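Local coordinates for protein desmoplakin (Homo sapiens, PDB 3R6N) that probably helps link cadherin-based adhesion at desmosomes to the intermediate-filament cytoskeleton, with part of its plakin domain forming a rigid array of spectrin repeats, at residues 243-248 against 362-367. Residues are numbered along the deposited sequence; the frame is centred on the assembly and turned at random.
Sequences ELEKER and QLYINM
Leu244 makes the largest share of this contact, and the methyl CD2 does most of its touching: it lies 3.5 Å from CE of Met367 and 3.7 Å from CD1 of Tyr364. The side chains of Leu244 and Met367 reach out from their helices and meet tip to tip, while the tyrosine presents the edge of its ring, with Leu244 CD2 lying in the ring plane. The same methyl also comes within 3.7 Å of Tyr364 CA, against the backbone of helix 340-384. Met367 arrives by a bend at its last torsion, which turns CE back to the leucine. Tyr364 has CG anti to its own N (chi1 -170°), a setting that swings the ring alongside the leucine to Glu245. There CG of the glutamate sits 4.1 Å from Tyr364 CE1, and the carboxylate stands almost perpendicular to the ring, at 89°. Its OE2 stays 3.9 Å from Tyr364 OH, so the polar ends are neighbours at the margin without a direct bond.

Trp360, one turn earlier on helix 340-384, stacks with Tyr364 and donates a hydrogen bond from NE1 to Leu244 O, while Ile222 of helix 167-225 touches Leu363. The short segments run nearly antiparallel (155°) with axes 11.1 Å apart, a separation bridged by side chains. The packing of helix 234-265 on helix 340-384, with helix 167-225 alongside, is consistent with the helical bundles of spectrin repeats; the SH3 domain lies in the chain between the two helices. Chemically, the contact is a buried apolar seam with a carboxylate and a phenol at its border; cohesion across these two segments rests on van der Waals packing, with no hydrogen bond between them.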
loop_
_atom_site.group_PDB
_atom_site.type_symbol
_atom_site.label_atom_id
_atom_site.label_comp_id
_atom_site.label_asym_id
_atom_site.label_seq_id
_atom_site.Cartn_x
_atom_site.Cartn_y
_atom_site.Cartn_z
ATOM N N GLU A 243 -6.239 -3.186 -44.719
ATOM C CA GLU A 243 -5.415 -3.552 -43.574
ATOM C C GLU A 243 -5.136 -2.323 -42.718
ATOM O O GLU A 243 -5.083 -2.398 -41.492
ATOM C CB GLU A 243 -4.097 -4.181 -44.027
ATOM C CG GLU A 243 -4.187 -5.663 -44.337
ATOM C CD GLU A 243 -2.831 -6.271 -44.642
ATOM O OE1 GLU A 243 -2.329 -6.070 -45.770
ATOM O OE2 GLU A 243 -2.264 -6.944 -43.753
ATOM N N LEU A 244 -4.964 -1.186 -43.381
ATOM C CA LEU A 244 -4.662 0.063 -42.702
ATOM C C LEU A 244 -5.820 0.492 -41.807
ATOM O O LEU A 244 -5.641 1.281 -40.883
ATOM C CB LEU A 244 -4.361 1.154 -43.729
ATOM C CG LEU A 244 -3.666 2.418 -43.228
ATOM C CD1 LEU A 244 -2.218 2.117 -42.875
ATOM C CD2 LEU A 244 -3.744 3.510 -44.279
ATOM N N GLU A 245 -7.011 -0.025 -42.087
ATOM C CA GLU A 245 -8.185 0.319 -41.296
ATOM C C GLU A 245 -8.378 -0.657 -40.141
ATOM O O GLU A 245 -9.016 -0.330 -39.140
ATOM C CB GLU A 245 -9.432 0.395 -42.178
ATOM C CG GLU A 245 -9.302 1.412 -43.303
ATOM C CD GLU A 245 -10.622 1.743 -43.965
ATOM O OE1 GLU A 245 -11.629 1.892 -43.242
ATOM O OE2 GLU A 245 -10.652 1.859 -45.209
ATOM N N LYS A 246 -7.817 -1.855 -40.279
ATOM C CA LYS A 246 -7.780 -2.800 -39.171
ATOM C C LYS A 246 -6.822 -2.272 -38.117
ATOM O O LYS A 246 -7.040 -2.450 -36.920
ATOM C CB LYS A 246 -7.317 -4.183 -39.638
ATOM C CG LYS A 246 -8.419 -5.230 -39.719
ATOM C CD LYS A 246 -9.239 -5.083 -40.991
ATOM C CE LYS A 246 -10.238 -6.223 -41.138
ATOM N NZ LYS A 246 -10.916 -6.204 -42.468
ATOM N N GLU A 247 -5.762 -1.616 -38.578
ATOM C CA GLU A 247 -4.742 -1.068 -37.692
ATOM C C GLU A 247 -5.310 0.015 -36.789
ATOM O O GLU A 247 -5.024 0.045 -35.593
ATOM C CB GLU A 247 -3.580 -0.498 -38.504
ATOM C CG GLU A 247 -2.788 -1.536 -39.285
ATOM C CD GLU A 247 -1.693 -2.184 -38.460
ATOM O OE1 GLU A 247 -1.620 -1.911 -37.242
ATOM O OE2 GLU A 247 -0.900 -2.961 -39.035
ATOM N N ARG A 248 -6.108 0.907 -37.363
ATOM C CA ARG A 248 -6.687 2.000 -36.593
ATOM C C ARG A 248 -7.524 1.464 -35.439
ATOM O O ARG A 248 -7.490 2.002 -34.333
ATOM C CB ARG A 248 -7.532 2.920 -37.478
ATOM C CG ARG A 248 -8.083 4.127 -36.735
ATOM C CD ARG A 248 -9.014 4.955 -37.603
ATOM N NE ARG A 248 -9.694 5.996 -36.834
ATOM C CZ ARG A 248 -9.171 7.188 -36.565
ATOM N NH1 ARG A 248 -7.958 7.496 -37.004
ATOM N NH2 ARG A 248 -9.860 8.074 -35.860
ATOM N N GLN A 362 -1.381 10.456 -41.790
ATOM C CA GLN A 362 -0.583 10.830 -42.951
ATOM C C GLN A 362 -0.568 9.711 -43.991
ATOM O O GLN A 362 -0.805 9.954 -45.171
ATOM C CB GLN A 362 0.844 11.197 -42.536
ATOM C CG GLN A 362 1.648 11.913 -43.616
ATOM C CD GLN A 362 1.314 13.392 -43.725
ATOM O OE1 GLN A 362 0.412 13.789 -44.464
ATOM N NE2 GLN A 362 2.052 14.218 -42.988
ATOM N N LEU A 363 -0.300 8.487 -43.548
ATOM C CA LEU A 363 -0.283 7.336 -44.448
ATOM C C LEU A 363 -1.643 7.093 -45.088
ATOM O O LEU A 363 -1.730 6.629 -46.221
ATOM C CB LEU A 363 0.153 6.068 -43.711
ATOM C CG LEU A 363 1.544 6.043 -43.079
ATOM C CD1 LEU A 363 1.789 4.698 -42.409
ATOM C CD2 LEU A 363 2.618 6.333 -44.114
ATOM N N TYR A 364 -2.704 7.395 -44.351
ATOM C CA TYR A 364 -4.058 7.160 -44.833
ATOM C C TYR A 364 -4.371 8.077 -46.007
ATOM O O TYR A 364 -4.591 7.618 -47.127
ATOM C CB TYR A 364 -5.062 7.393 -43.708
ATOM C CG TYR A 364 -6.476 6.960 -44.024
ATOM C CD1 TYR A 364 -6.797 5.615 -44.169
ATOM C CD2 TYR A 364 -7.499 7.895 -44.151
ATOM C CE1 TYR A 364 -8.091 5.213 -44.446
ATOM C CE2 TYR A 364 -8.796 7.502 -44.427
ATOM C CZ TYR A 364 -9.087 6.160 -44.573
ATOM O OH TYR A 364 -10.377 5.763 -44.848
ATOM N N ILE A 365 -4.380 9.377 -45.739
ATOM C CA ILE A 365 -4.695 10.365 -46.761
ATOM C C ILE A 365 -3.728 10.267 -47.929
ATOM O O ILE A 365 -4.089 10.563 -49.064
ATOM C CB ILE A 365 -4.678 11.793 -46.190
ATOM C CG1 ILE A 365 -3.276 12.154 -45.703
ATOM C CG2 ILE A 365 -5.690 11.930 -45.060
ATOM C CD1 ILE A 365 -3.225 13.435 -44.898
ATOM N N ASN A 366 -2.498 9.847 -47.649
ATOM C CA ASN A 366 -1.518 9.637 -48.705
ATOM C C ASN A 366 -2.010 8.607 -49.705
ATOM O O ASN A 366 -1.963 8.831 -50.913
ATOM C CB ASN A 366 -0.170 9.203 -48.130
ATOM C CG ASN A 366 0.741 10.377 -47.833
ATOM O OD1 ASN A 366 0.658 11.421 -48.480
ATOM N ND2 ASN A 366 1.621 10.211 -46.851
ATOM N N MET A 367 -2.490 7.479 -49.199
ATOM C CA MET A 367 -2.999 6.426 -50.065
ATOM C C MET A 367 -4.358 6.791 -50.652
ATOM O O MET A 367 -4.612 6.554 -51.831
ATOM C CB MET A 367 -3.066 5.099 -49.316
ATOM C CG MET A 367 -1.739 4.715 -48.689
ATOM S SD MET A 367 -1.504 2.938 -48.525
ATOM C CE MET A 367 -2.925 2.497 -47.533
#